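Local coordinates for protein monomethylamine methyltransferase MtmB1 (Methanosarcina barkeri, PDB 1NTH) that catalyses transfer of the methyl group of monomethylamine to the corrinoid cofactor of its partner protein MtmC, a step in methanogenesis from methylamine, at residues A[61-66]-A[324-329]; A[76-81]-A[231-236]; A[143-148]-A[432-437]; A[310-315]-A[407-412]. All blocks are in the same frame, centred on the assembly; numbering follows the deposited sequence. Where two conformers were deposited one is given.

Interaction 1: residues A[61-66]-A[324-329]; sequences KLFKAG and EFTDIL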
loop_
_atom_site.group_PDB
_atom_site.type_symbol
_atom_site.label_atom_id
_atom_site.label_comp_id
_atom_site.label_asym_id
_atom_site.label_seq_id
_atom_site.Cartn_x
_atom_site.Cartn_y
_atom_site.Cartn_z
ATOM N N LYS A 61 -5.261 -27.722 -40.631
ATOM C CA LYS A 61 -6.514 -27.476 -41.338
ATOM C C LYS A 61 -7.599 -27.078 -40.339
ATOM O O LYS A 61 -8.447 -26.239 -40.636
ATOM C CB LYS A 61 -6.935 -28.717 -42.128
ATOM C CG LYS A 61 -5.994 -29.024 -43.284
ATOM C CD LYS A 61 -6.537 -30.113 -44.193
ATOM C CE LYS A 61 -6.696 -31.433 -43.461
ATOM N NZ LYS A 61 -7.304 -32.478 -44.341
ATOM N N LEU A 62 -7.563 -27.673 -39.151
ATOM C CA LEU A 62 -8.537 -27.338 -38.116
ATOM C C LEU A 62 -8.329 -25.889 -37.681
ATOM O O LEU A 62 -9.289 -25.160 -37.443
ATOM C CB LEU A 62 -8.388 -28.265 -36.905
ATOM C CG LEU A 62 -9.178 -27.860 -35.652
ATOM C CD1 LEU A 62 -10.665 -27.748 -35.981
ATOM C CD2 LEU A 62 -8.948 -28.882 -34.542
ATOM N N PHE A 63 -7.071 -25.470 -37.577
ATOM C CA PHE A 63 -6.790 -24.097 -37.177
ATOM C C PHE A 63 -7.323 -23.138 -38.233
ATOM O O PHE A 63 -7.970 -22.139 -37.910
ATOM C CB PHE A 63 -5.286 -23.872 -37.001
ATOM C CG PHE A 63 -4.932 -22.459 -36.631
ATOM C CD1 PHE A 63 -5.265 -21.952 -35.378
ATOM C CD2 PHE A 63 -4.310 -21.621 -37.549
ATOM C CE1 PHE A 63 -4.979 -20.629 -35.045
ATOM C CE2 PHE A 63 -4.020 -20.295 -37.225
ATOM C CZ PHE A 63 -4.359 -19.801 -35.970
ATOM N N LYS A 64 -7.045 -23.438 -39.497
ATOM C CA LYS A 64 -7.511 -22.589 -40.586
ATOM C C LYS A 64 -9.034 -22.536 -40.608
ATOM O O LYS A 64 -9.617 -21.485 -40.858
ATOM C CB LYS A 64 -6.979 -23.102 -41.926
ATOM C CG LYS A 64 -5.480 -22.904 -42.090
ATOM C CD LYS A 64 -5.017 -23.414 -43.447
ATOM C CE LYS A 64 -3.533 -23.161 -43.653
ATOM N NZ LYS A 64 -3.057 -23.656 -44.976
ATOM N N ALA A 65 -9.671 -23.670 -40.337
ATOM C CA ALA A 65 -11.132 -23.738 -40.311
ATOM C C ALA A 65 -11.688 -22.845 -39.199
ATOM O O ALA A 65 -12.639 -22.092 -39.410
ATOM C CB ALA A 65 -11.584 -25.177 -40.097
ATOM N N GLY A 66 -11.092 -22.938 -38.012
ATOM C CA GLY A 66 -11.542 -22.123 -36.896
ATOM C C GLY A 66 -11.370 -20.639 -37.171
ATOM O O GLY A 66 -12.241 -19.831 -36.845
ATOM N N GLU A 324 -0.350 -25.634 -30.705
ATOM C CA GLU A 324 0.583 -25.772 -31.810
ATOM C C GLU A 324 0.767 -24.509 -32.644
ATOM O O GLU A 324 1.893 -24.156 -32.999
ATOM C CB GLU A 324 0.133 -26.914 -32.729
ATOM C CG GLU A 324 0.984 -27.078 -33.985
ATOM C CD GLU A 324 2.343 -27.693 -33.702
ATOM O OE1 GLU A 324 3.238 -27.575 -34.566
ATOM O OE2 GLU A 324 2.512 -28.303 -32.626
ATOM N N PHE A 325 -0.330 -23.816 -32.937
ATOM C CA PHE A 325 -0.262 -22.638 -33.790
ATOM C C PHE A 325 -0.373 -21.256 -33.164
ATOM O O PHE A 325 -0.268 -20.256 -33.875
ATOM C CB PHE A 325 -1.295 -22.778 -34.913
ATOM C CG PHE A 325 -1.127 -24.034 -35.714
ATOM C CD1 PHE A 325 -1.874 -25.169 -35.419
ATOM C CD2 PHE A 325 -0.168 -24.105 -36.720
ATOM C CE1 PHE A 325 -1.663 -26.363 -36.109
ATOM C CE2 PHE A 325 0.052 -25.292 -37.416
ATOM C CZ PHE A 325 -0.697 -26.424 -37.109
ATOM N N THR A 326 -0.590 -21.186 -31.854
ATOM C CA THR A 326 -0.681 -19.893 -31.178
ATOM C C THR A 326 -0.035 -19.992 -29.807
ATOM O O THR A 326 0.368 -21.074 -29.372
ATOM C CB THR A 326 -2.145 -19.429 -30.952
ATOM O OG1 THR A 326 -2.696 -20.116 -29.821
ATOM C CG2 THR A 326 -3.002 -19.714 -32.175
ATOM N N ASP A 327 0.050 -18.852 -29.132
ATOM C CA ASP A 327 0.616 -18.793 -27.796
ATOM C C ASP A 327 -0.493 -18.486 -26.793
ATOM O O ASP A 327 -0.233 -18.073 -25.666
ATOM C CB ASP A 327 1.704 -17.720 -27.741
ATOM C CG ASP A 327 2.965 -18.138 -28.474
ATOM O OD1 ASP A 327 3.710 -17.250 -28.932
ATOM O OD2 ASP A 327 3.216 -19.358 -28.581
ATOM N N ILE A 328 -1.738 -18.698 -27.214
ATOM C CA ILE A 328 -2.893 -18.451 -26.356
ATOM C C ILE A 328 -2.898 -19.386 -25.150
ATOM O O ILE A 328 -2.834 -20.604 -25.303
ATOM C CB ILE A 328 -4.218 -18.652 -27.136
ATOM C CG1 ILE A 328 -4.321 -17.613 -28.256
ATOM C CG2 ILE A 328 -5.412 -18.526 -26.188
ATOM C CD1 ILE A 328 -5.532 -17.808 -29.168
ATOM N N LEU A 329 -2.975 -18.814 -23.952
ATOM C CA LEU A 329 -3.012 -19.611 -22.728
ATOM C C LEU A 329 -4.454 -20.065 -22.517
ATOM O O LEU A 329 -5.386 -19.282 -22.707
ATOM C CB LEU A 329 -2.535 -18.772 -21.537
ATOM C CG LEU A 329 -1.080 -18.297 -21.642
ATOM C CD1 LEU A 329 -0.796 -17.266 -20.547
ATOM C CD2 LEU A 329 -0.140 -19.489 -21.531
#
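Phe63 and Phe325 lie one beside the other with their planes only 22° apart, yet they are slid so far that the rings barely overlap, their centroids 5.5 Å apart. What covers the Phe63 ring is therefore the stem of its partner: Phe325 CB stands 4.0 Å from the Phe63 ring centroid and 8° off the ring normal, a CH-pi contact over the middle of one face. In return, Phe63 CB reaches Phe325 CD1 at 4.0 Å, obliquely to that ring. Phe63 can do this because its CG is anti to the backbone N (chi1 178°), which carries the ring out from helix 56-73 toward the end of helix 309-325. Further out, Phe63 CE1 meets Thr326 CG2 at 3.6 Å.

Thr326 is the first residue to leave the helix, and threonine suits it by being two-sided. Its methyl touches the aromatic ring obliquely while OG1 accepts from Ile328 N at 3.1 Å, closing an ST turn, and also bonds to Ile322 O in the last helical turn. Beyond it, Asp327 makes salt bridges with Lys100 and Lys115. Were Phe63 cut back to an alanine, Phe325 CB and the Thr326 methyl would probably lose their common partner, and a gap would be likely to open between the two helices.

The contact thus joins helix 56-73 to the C-terminal end of a helix in the TIM barrel, where the chain turns toward strand 330-333. The joint itself is wholly apolar, while Thr326 OG1 is occupied by Ile328 N and Ile322 O.

Interaction 2: residues A[76-81]-A[231-236]; sequences YCTDTH and SQLNEL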
loop_
_atom_site.group_PDB
_atom_site.type_symbol
_atom_site.label_atom_id
_atom_site.label_comp_id
_atom_site.label_asym_id
_atom_site.label_seq_id
_atom_site.Cartn_x
_atom_site.Cartn_y
_atom_site.Cartn_z
ATOM N N TYR A 76 -22.524 -12.699 -33.091
ATOM C CA TYR A 76 -23.890 -12.214 -32.961
ATOM C C TYR A 76 -24.086 -11.539 -31.604
ATOM O O TYR A 76 -23.757 -12.118 -30.566
ATOM C CB TYR A 76 -24.871 -13.386 -33.077
ATOM C CG TYR A 76 -26.327 -12.973 -33.105
ATOM C CD1 TYR A 76 -26.888 -12.416 -34.254
ATOM C CD2 TYR A 76 -27.138 -13.121 -31.982
ATOM C CE1 TYR A 76 -28.223 -12.019 -34.285
ATOM C CE2 TYR A 76 -28.478 -12.724 -32.002
ATOM C CZ TYR A 76 -29.009 -12.175 -33.158
ATOM O OH TYR A 76 -30.333 -11.787 -33.192
ATOM N N CYS A 77 -24.618 -10.320 -31.613
ATOM C CA CYS A 77 -24.888 -9.600 -30.371
ATOM C C CYS A 77 -26.374 -9.771 -30.065
ATOM O O CYS A 77 -27.226 -9.291 -30.813
ATOM C CB CYS A 77 -24.554 -8.116 -30.512
ATOM S SG CYS A 77 -24.894 -7.165 -28.997
ATOM N N THR A 78 -26.676 -10.449 -28.964
ATOM C CA THR A 78 -28.059 -10.715 -28.578
ATOM C C THR A 78 -28.914 -9.494 -28.257
ATOM O O THR A 78 -30.128 -9.512 -28.468
ATOM C CB THR A 78 -28.123 -11.667 -27.369
ATOM O OG1 THR A 78 -27.401 -11.095 -26.271
ATOM C CG2 THR A 78 -27.525 -13.020 -27.722
ATOM N N ASP A 79 -28.297 -8.433 -27.755
ATOM C CA ASP A 79 -29.055 -7.238 -27.400
ATOM C C ASP A 79 -29.436 -6.356 -28.581
ATOM O O ASP A 79 -30.506 -5.748 -28.581
ATOM C CB ASP A 79 -28.280 -6.422 -26.366
ATOM C CG ASP A 79 -28.110 -7.168 -25.059
ATOM O OD1 ASP A 79 -29.130 -7.433 -24.389
ATOM O OD2 ASP A 79 -26.962 -7.501 -24.708
ATOM N N THR A 80 -28.572 -6.288 -29.587
ATOM C CA THR A 80 -28.839 -5.461 -30.757
ATOM C C THR A 80 -29.351 -6.276 -31.940
ATOM O O THR A 80 -29.821 -5.712 -32.929
ATOM C CB THR A 80 -27.574 -4.715 -31.211
ATOM O OG1 THR A 80 -26.596 -5.663 -31.655
ATOM C CG2 THR A 80 -27.000 -3.894 -30.065
ATOM N N HIS A 81 -29.255 -7.597 -31.830
ATOM C CA HIS A 81 -29.690 -8.492 -32.899
ATOM C C HIS A 81 -28.946 -8.183 -34.191
ATOM O O HIS A 81 -29.506 -8.277 -35.285
ATOM C CB HIS A 81 -31.200 -8.360 -33.112
ATOM C CG HIS A 81 -32.004 -8.709 -31.901
ATOM N ND1 HIS A 81 -32.121 -10.000 -31.433
ATOM C CD2 HIS A 81 -32.688 -7.930 -31.030
ATOM C CE1 HIS A 81 -32.844 -10.001 -30.326
ATOM N NE2 HIS A 81 -33.199 -8.758 -30.061
ATOM N N SER A 231 -18.132 -14.408 -19.752
ATOM C CA SER A 231 -18.664 -15.557 -20.477
ATOM C C SER A 231 -19.216 -15.300 -21.872
ATOM O O SER A 231 -20.065 -14.430 -22.063
ATOM C CB SER A 231 -19.762 -16.220 -19.642
ATOM O OG SER A 231 -19.301 -16.543 -18.340
ATOM N N GLN A 232 -18.728 -16.066 -22.842
ATOM C CA GLN A 232 -19.232 -15.958 -24.208
ATOM C C GLN A 232 -20.484 -16.824 -24.241
ATOM O O GLN A 232 -20.641 -17.726 -23.419
ATOM C CB GLN A 232 -18.231 -16.514 -25.218
ATOM C CG GLN A 232 -16.960 -15.701 -25.391
ATOM C CD GLN A 232 -16.146 -16.178 -26.581
ATOM O OE1 GLN A 232 -16.651 -16.232 -27.704
ATOM N NE2 GLN A 232 -14.884 -16.526 -26.343
ATOM N N LEU A 233 -21.373 -16.560 -25.192
ATOM C CA LEU A 233 -22.595 -17.348 -25.304
ATOM C C LEU A 233 -22.443 -18.411 -26.398
ATOM O O LEU A 233 -21.383 -18.528 -27.011
ATOM C CB LEU A 233 -23.779 -16.425 -25.596
ATOM C CG LEU A 233 -23.982 -15.303 -24.566
ATOM C CD1 LEU A 233 -25.227 -14.503 -24.918
ATOM C CD2 LEU A 233 -24.110 -15.897 -23.169
ATOM N N ASN A 234 -23.499 -19.184 -26.639
ATOM C CA ASN A 234 -23.459 -20.249 -27.648
ATOM C C ASN A 234 -24.305 -19.933 -28.881
ATOM O O ASN A 234 -25.503 -19.704 -28.740
ATOM C CB ASN A 234 -23.967 -21.556 -27.042
ATOM C CG ASN A 234 -23.122 -22.024 -25.879
ATOM O OD1 ASN A 234 -23.105 -21.402 -24.814
ATOM N ND2 ASN A 234 -22.405 -23.119 -26.078
ATOM N N GLU A 235 -23.711 -19.895 -30.078
ATOM C CA GLU A 235 -22.280 -20.105 -30.333
ATOM C C GLU A 235 -21.834 -18.846 -31.083
ATOM O O GLU A 235 -22.608 -18.306 -31.881
ATOM C CB GLU A 235 -22.053 -21.326 -31.237
ATOM C CG GLU A 235 -22.626 -22.647 -30.733
ATOM C CD GLU A 235 -21.946 -23.153 -29.472
ATOM O OE1 GLU A 235 -20.868 -22.626 -29.115
ATOM O OE2 GLU A 235 -22.485 -24.089 -28.845
ATOM N N LEU A 236 -20.597 -18.398 -30.857
ATOM C CA LEU A 236 -20.076 -17.173 -31.487
ATOM C C LEU A 236 -21.126 -16.097 -31.258
ATOM O O LEU A 236 -21.646 -15.482 -32.195
ATOM C CB LEU A 236 -19.832 -17.372 -32.990
ATOM C CG LEU A 236 -18.494 -18.019 -33.363
ATOM C CD1 LEU A 236 -18.459 -19.458 -32.883
ATOM C CD2 LEU A 236 -18.296 -17.956 -34.873
#
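Tyr76, whose backbone joins Leu236 across the contact, ends in a hydroxyl gripped twice: His81 ND1 donates to Tyr76 OH at 3.1 Å, with the oxygen lying in the imidazole plane, and the hydroxyl also bonds to Cys22 O. Because CG is anti to the backbone N (chi1 -174°), the phenol is carried away from 231-236, leaving Tyr76's main chain to meet Leu236.

There Tyr76 N donates to Leu236 O at 3.1 Å in an almost straight bond (N-H...O 172°). Backbone bonds from Tyr76 and Thr78 to Ile238 continue this pairing, so that strand 75-77 runs parallel to strand 237-238. Two residues further on the methyl Thr78 CG2 touches Leu233 CD1 at 3.9 Å, the two side chains crossing at about a right angle.

The loop that delivers Leu236 O contains a cis peptide between Asn234 and Glu235. Asn234 ND2 reaches Glu235 OE2 at 2.9 Å from above the carboxylate plane, and Ile263 N bonds to the same oxygen. Leu236 packs its side chain on Trp27, Ile32 and Val277.

A directional main-chain bond thus extends the parallel pairing back to Leu236, where the chain arrives from barrel strand 227-231; the methyl-methyl touch adds a small apolar contact.

Interaction 3: residues A[143-148]-A[432-437]; sequences VHMSYA and KTVTPT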
loop_
_atom_site.group_PDB
_atom_site.type_symbol
_atom_site.label_atom_id
_atom_site.label_comp_id
_atom_site.label_asym_id
_atom_site.label_seq_id
_atom_site.Cartn_x
_atom_site.Cartn_y
_atom_site.Cartn_z
ATOM N N VAL A 143 -16.291 -25.596 2.816
ATOM C CA VAL A 143 -16.226 -26.232 1.509
ATOM C C VAL A 143 -15.014 -25.754 0.716
ATOM O O VAL A 143 -14.288 -26.558 0.135
ATOM C CB VAL A 143 -17.505 -25.963 0.686
ATOM C CG1 VAL A 143 -17.296 -26.381 -0.761
ATOM C CG2 VAL A 143 -18.673 -26.743 1.288
ATOM N N HIS A 144 -14.785 -24.448 0.685
ATOM C CA HIS A 144 -13.640 -23.958 -0.064
ATOM C C HIS A 144 -12.335 -24.335 0.618
ATOM O O HIS A 144 -11.321 -24.557 -0.047
ATOM C CB HIS A 144 -13.741 -22.450 -0.285
ATOM C CG HIS A 144 -14.799 -22.071 -1.274
ATOM N ND1 HIS A 144 -16.126 -21.935 -0.928
ATOM C CD2 HIS A 144 -14.735 -21.875 -2.612
ATOM C CE1 HIS A 144 -16.835 -21.673 -2.013
ATOM N NE2 HIS A 144 -16.016 -21.631 -3.048
ATOM N N MET A 145 -12.360 -24.430 1.943
ATOM C CA MET A 145 -11.160 -24.818 2.672
ATOM C C MET A 145 -10.744 -26.226 2.264
ATOM O O MET A 145 -9.560 -26.556 2.278
ATOM C CB MET A 145 -11.392 -24.746 4.186
ATOM C CG MET A 145 -10.116 -24.481 4.974
ATOM S SD MET A 145 -10.335 -24.469 6.765
ATOM C CE MET A 145 -11.609 -23.227 6.964
ATOM N N SER A 146 -11.714 -27.063 1.902
ATOM C CA SER A 146 -11.395 -28.433 1.517
ATOM C C SER A 146 -10.510 -28.484 0.275
ATOM O O SER A 146 -9.876 -29.503 0.004
ATOM C CB SER A 146 -12.669 -29.264 1.300
ATOM O OG SER A 146 -13.298 -28.980 0.062
ATOM N N TYR A 147 -10.464 -27.388 -0.479
ATOM C CA TYR A 147 -9.617 -27.332 -1.663
ATOM C C TYR A 147 -8.276 -26.709 -1.304
ATOM O O TYR A 147 -7.227 -27.198 -1.726
ATOM C CB TYR A 147 -10.270 -26.512 -2.778
ATOM C CG TYR A 147 -11.558 -27.107 -3.282
ATOM C CD1 TYR A 147 -12.764 -26.846 -2.639
ATOM C CD2 TYR A 147 -11.569 -27.944 -4.400
ATOM C CE1 TYR A 147 -13.956 -27.398 -3.097
ATOM C CE2 TYR A 147 -12.756 -28.505 -4.866
ATOM C CZ TYR A 147 -13.944 -28.225 -4.211
ATOM O OH TYR A 147 -15.129 -28.745 -4.681
ATOM N N ALA A 148 -8.314 -25.639 -0.512
ATOM C CA ALA A 148 -7.084 -24.957 -0.109
ATOM C C ALA A 148 -6.191 -25.872 0.720
ATOM O O ALA A 148 -4.972 -25.743 0.688
ATOM C CB ALA A 148 -7.414 -23.694 0.681
ATOM N N LYS A 432 -16.481 -30.345 10.659
ATOM C CA LYS A 432 -15.747 -29.637 11.702
ATOM C C LYS A 432 -14.244 -29.529 11.461
ATOM O O LYS A 432 -13.647 -28.479 11.706
ATOM C CB LYS A 432 -16.026 -30.285 13.060
ATOM C CG LYS A 432 -17.414 -29.957 13.599
ATOM C CD LYS A 432 -17.737 -30.687 14.895
ATOM C CE LYS A 432 -18.052 -32.155 14.649
ATOM N NZ LYS A 432 -18.566 -32.825 15.880
ATOM N N THR A 433 -13.633 -30.602 10.974
ATOM C CA THR A 433 -12.196 -30.603 10.719
ATOM C C THR A 433 -11.867 -30.497 9.233
ATOM O O THR A 433 -10.698 -30.462 8.846
ATOM C CB THR A 433 -11.545 -31.877 11.276
ATOM O OG1 THR A 433 -12.203 -33.025 10.723
ATOM C CG2 THR A 433 -11.661 -31.908 12.795
ATOM N N VAL A 434 -12.909 -30.441 8.410
ATOM C CA VAL A 434 -12.757 -30.343 6.961
ATOM C C VAL A 434 -11.859 -31.453 6.422
ATOM O O VAL A 434 -10.895 -31.199 5.704
ATOM C CB VAL A 434 -12.180 -28.967 6.545
ATOM C CG1 VAL A 434 -12.331 -28.772 5.040
ATOM C CG2 VAL A 434 -12.891 -27.857 7.296
ATOM N N THR A 435 -12.183 -32.691 6.779
ATOM C CA THR A 435 -11.418 -33.842 6.317
ATOM C C THR A 435 -12.363 -34.903 5.755
ATOM O O THR A 435 -13.464 -35.102 6.269
ATOM C CB THR A 435 -10.587 -34.453 7.460
ATOM O OG1 THR A 435 -11.439 -34.733 8.574
ATOM C CG2 THR A 435 -9.496 -33.486 7.896
ATOM N N PRO A 436 -11.945 -35.591 4.681
ATOM C CA PRO A 436 -12.792 -36.625 4.080
ATOM C C PRO A 436 -13.002 -37.826 4.995
ATOM O O PRO A 436 -12.164 -38.126 5.847
ATOM C CB PRO A 436 -12.031 -36.995 2.809
ATOM C CG PRO A 436 -10.604 -36.785 3.205
ATOM C CD PRO A 436 -10.674 -35.464 3.946
ATOM N N THR A 437 -14.132 -38.500 4.817
ATOM C CA THR A 437 -14.455 -39.682 5.609
ATOM C C THR A 437 -13.638 -40.856 5.088
ATOM O O THR A 437 -13.108 -40.808 3.978
ATOM C CB THR A 437 -15.950 -40.053 5.493
ATOM O OG1 THR A 437 -16.284 -40.260 4.114
ATOM C CG2 THR A 437 -16.825 -38.948 6.066
#
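Met145 and Ser146 meet Val434 from one side of helix 140-148, while the flat His144 and Tyr147 leave from the other. The Tyr147 ring has His144 O at its edge, in its plane; the His144 ring meets that of Phe140 at about 50° and is hydrogen-bonded (ND1 to Phe140 O, NE2 to Gly159 N).

On the contact side one methyl does the work. Val434 CG1, anti to its own backbone N (chi1 -167°), sits 3.6 Å from Ser146 N, against the helix backbone. Ser146 CB lies 3.8 Å from the same Val434 CG1, and Met145 CB adds a looser touch. A small serine is consistent with so close an approach, and its hydroxyl is turned back to its own helix: Ser146 OG donates to Val143 O at 2.6 Å and accepts from Gly380 N.

Val434 has positive phi, unusual for a beta-branched residue, and with Thr435 it faces Asp430 in a G1 beta bulge. Nearby, Met145 packs on Arg165 of a second subunit and Thr435 on Arg4 of a third.

The hairpin of strands 429-430 and 435-436 thus meets the helix by apolar packing beside subunit interfaces, and the buried serine hydroxyl is satisfied within its own surroundings.

Interaction 4: residues A[310-315]-A[407-412]; sequences ETLMIA and KLVSLY
Leu312 reaches from helix 309-325 to Val409 and Tyr412 through a single methyl. Starting from the helix, Leu312 CB is still 5.6 Å from Val409 CG2. CG, anti to the carbonyl carbon (chi1 -70°), comes little nearer, and the branch then divides: CD2 turns away from 407-412, whereas Leu312 CD1 runs on to meet Val409 CG2 at 3.7 Å. The leucine and valine side chains run alongside one another, pointing opposite ways. A long, branched leucine suits this place because the backbones stay well apart, with Leu312 CA and Val409 CA 9.5 Å from each other.

The same CD1 methyl of Leu312 also lies 3.9 Å from Tyr412 OH. That hydroxyl does not depend on the leucine for a partner, since it is hydrogen-bonded to Asn307 O, just before helix 309-325. Over one face of the Tyr412 ring, Val409 O stands 3.9 Å above its centre while accepting from Tyr412 N at 3.2 Å; the ring is folded back over the final turn of its own segment. Phe51 touches both Leu312 and Val409, and Thr355 of helix 343-359 packs on Leu312 as well.

Helix 398-410 therefore meets a barrel helix in a narrow apolar touch, with Phe51 packed on both partners, supplemented by a tyrosine whose hydroxyl bonds to Asn307 O while lying beside the leucine methyl.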
loop_
_atom_site.group_PDB
_atom_site.type_symbol
_atom_site.label_atom_id
_atom_site.label_comp_id
_atom_site.label_asym_id
_atom_site.label_seq_id
_atom_site.Cartn_x
_atom_site.Cartn_y
_atom_site.Cartn_z
ATOM N N GLU A 310 -17.086 -37.652 -26.948
ATOM C CA GLU A 310 -17.126 -36.561 -27.912
ATOM C C GLU A 310 -16.551 -35.244 -27.401
ATOM O O GLU A 310 -15.763 -34.603 -28.095
ATOM C CB GLU A 310 -18.559 -36.332 -28.401
ATOM C CG GLU A 310 -19.161 -37.540 -29.108
ATOM C CD GLU A 310 -19.960 -38.443 -28.184
ATOM O OE1 GLU A 310 -19.786 -38.365 -26.947
ATOM O OE2 GLU A 310 -20.764 -39.247 -28.703
ATOM N N THR A 311 -16.941 -34.843 -26.194
ATOM C CA THR A 311 -16.459 -33.586 -25.629
ATOM C C THR A 311 -14.965 -33.628 -25.302
ATOM O O THR A 311 -14.278 -32.607 -25.389
ATOM C CB THR A 311 -17.269 -33.186 -24.370
ATOM O OG1 THR A 311 -17.235 -34.245 -23.410
ATOM C CG2 THR A 311 -18.720 -32.897 -24.746
ATOM N N LEU A 312 -14.457 -34.797 -24.926
ATOM C CA LEU A 312 -13.032 -34.920 -24.639
ATOM C C LEU A 312 -12.255 -34.766 -25.948
ATOM O O LEU A 312 -11.204 -34.127 -25.984
ATOM C CB LEU A 312 -12.724 -36.273 -23.984
ATOM C CG LEU A 312 -13.237 -36.448 -22.548
ATOM C CD1 LEU A 312 -12.977 -37.870 -22.073
ATOM C CD2 LEU A 312 -12.543 -35.442 -21.622
ATOM N N MET A 313 -12.781 -35.339 -27.029
ATOM C CA MET A 313 -12.128 -35.227 -28.332
ATOM C C MET A 313 -12.126 -33.776 -28.805
ATOM O O MET A 313 -11.137 -33.295 -29.357
ATOM C CB MET A 313 -12.843 -36.107 -29.363
ATOM C CG MET A 313 -12.640 -37.595 -29.140
ATOM S SD MET A 313 -13.661 -38.587 -30.251
ATOM C CE MET A 313 -12.864 -38.277 -31.819
ATOM N N ILE A 314 -13.239 -33.082 -28.588
ATOM C CA ILE A 314 -13.345 -31.683 -28.985
ATOM C C ILE A 314 -12.302 -30.851 -28.239
ATOM O O ILE A 314 -11.570 -30.070 -28.848
ATOM C CB ILE A 314 -14.760 -31.132 -28.689
ATOM C CG1 ILE A 314 -15.778 -31.839 -29.593
ATOM C CG2 ILE A 314 -14.802 -29.619 -28.908
ATOM C CD1 ILE A 314 -17.220 -31.612 -29.193
ATOM N N ALA A 315 -12.226 -31.032 -26.925
ATOM C CA ALA A 315 -11.269 -30.283 -26.114
ATOM C C ALA A 315 -9.823 -30.628 -26.479
ATOM O O ALA A 315 -8.976 -29.739 -26.606
ATOM C CB ALA A 315 -11.511 -30.556 -24.633
ATOM N N LYS A 407 -9.784 -46.785 -23.260
ATOM C CA LYS A 407 -10.135 -47.799 -22.270
ATOM C C LYS A 407 -10.870 -47.207 -21.075
ATOM O O LYS A 407 -11.825 -47.798 -20.566
ATOM C CB LYS A 407 -8.878 -48.514 -21.767
ATOM C CG LYS A 407 -8.127 -49.305 -22.822
ATOM C CD LYS A 407 -6.901 -49.964 -22.212
ATOM C CE LYS A 407 -6.112 -50.745 -23.250
ATOM N NZ LYS A 407 -4.890 -51.362 -22.654
ATOM N N LEU A 408 -10.418 -46.041 -20.625
ATOM C CA LEU A 408 -11.023 -45.385 -19.473
ATOM C C LEU A 408 -12.442 -44.907 -19.742
ATOM O O LEU A 408 -13.354 -45.180 -18.961
ATOM C CB LEU A 408 -10.154 -44.204 -19.025
ATOM C CG LEU A 408 -10.676 -43.367 -17.852
ATOM C CD1 LEU A 408 -10.979 -44.258 -16.650
ATOM C CD2 LEU A 408 -9.635 -42.317 -17.493
ATOM N N VAL A 409 -12.635 -44.194 -20.845
ATOM C CA VAL A 409 -13.959 -43.689 -21.172
ATOM C C VAL A 409 -14.946 -44.844 -21.338
ATOM O O VAL A 409 -16.127 -44.709 -21.022
ATOM C CB VAL A 409 -13.921 -42.834 -22.457
ATOM C CG1 VAL A 409 -15.330 -42.381 -22.829
ATOM C CG2 VAL A 409 -13.019 -41.616 -22.237
ATOM N N SER A 410 -14.454 -45.983 -21.817
ATOM C CA SER A 410 -15.302 -47.157 -22.004
ATOM C C SER A 410 -15.813 -47.701 -20.674
ATOM O O SER A 410 -16.827 -48.398 -20.626
ATOM C CB SER A 410 -14.536 -48.258 -22.742
ATOM O OG SER A 410 -14.299 -47.899 -24.092
ATOM N N LEU A 411 -15.114 -47.378 -19.590
ATOM C CA LEU A 411 -15.509 -47.853 -18.270
ATOM C C LEU A 411 -16.745 -47.159 -17.703
ATOM O O LEU A 411 -17.355 -47.665 -16.762
ATOM C CB LEU A 411 -14.352 -47.703 -17.276
ATOM C CG LEU A 411 -13.098 -48.555 -17.490
ATOM C CD1 LEU A 411 -12.090 -48.257 -16.391
ATOM C CD2 LEU A 411 -13.469 -50.029 -17.483
ATOM N N TYR A 412 -17.125 -46.015 -18.264
ATOM C CA TYR A 412 -18.289 -45.303 -17.744
ATOM C C TYR A 412 -19.267 -44.744 -18.774
ATOM O O TYR A 412 -20.387 -44.375 -18.420
ATOM C CB TYR A 412 -17.831 -44.159 -16.816
ATOM C CG TYR A 412 -17.031 -43.054 -17.495
ATOM C CD1 TYR A 412 -17.628 -42.197 -18.422
ATOM C CD2 TYR A 412 -15.677 -42.868 -17.208
ATOM C CE1 TYR A 412 -16.898 -41.181 -19.046
ATOM C CE2 TYR A 412 -14.937 -41.856 -17.826
ATOM C CZ TYR A 412 -15.553 -41.017 -18.742
ATOM O OH TYR A 412 -14.828 -40.017 -19.355
#

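Interactions 1 and 4 share helix 309-325, touching it near its end and nearer its start, with centres about 22 Å apart, and both are buried, apolar packing without cross-contact hydrogen bonds. Their partners differ: an aromatic ring of 61-66 in interaction 1, aliphatic and phenolic groups of 407-412 in interaction 4. Interaction 2 is only partly buried; its strand 75-77 follows helix 56-73 of interaction 1, and it is the one joined by a backbone hydrogen bond, beside a parallel strand pair. Interaction 3 stands across the chain's centre, its centre about 39 Å from that of interaction 1; it too is buried and apolar, but it alone has neighbouring subunits beside it.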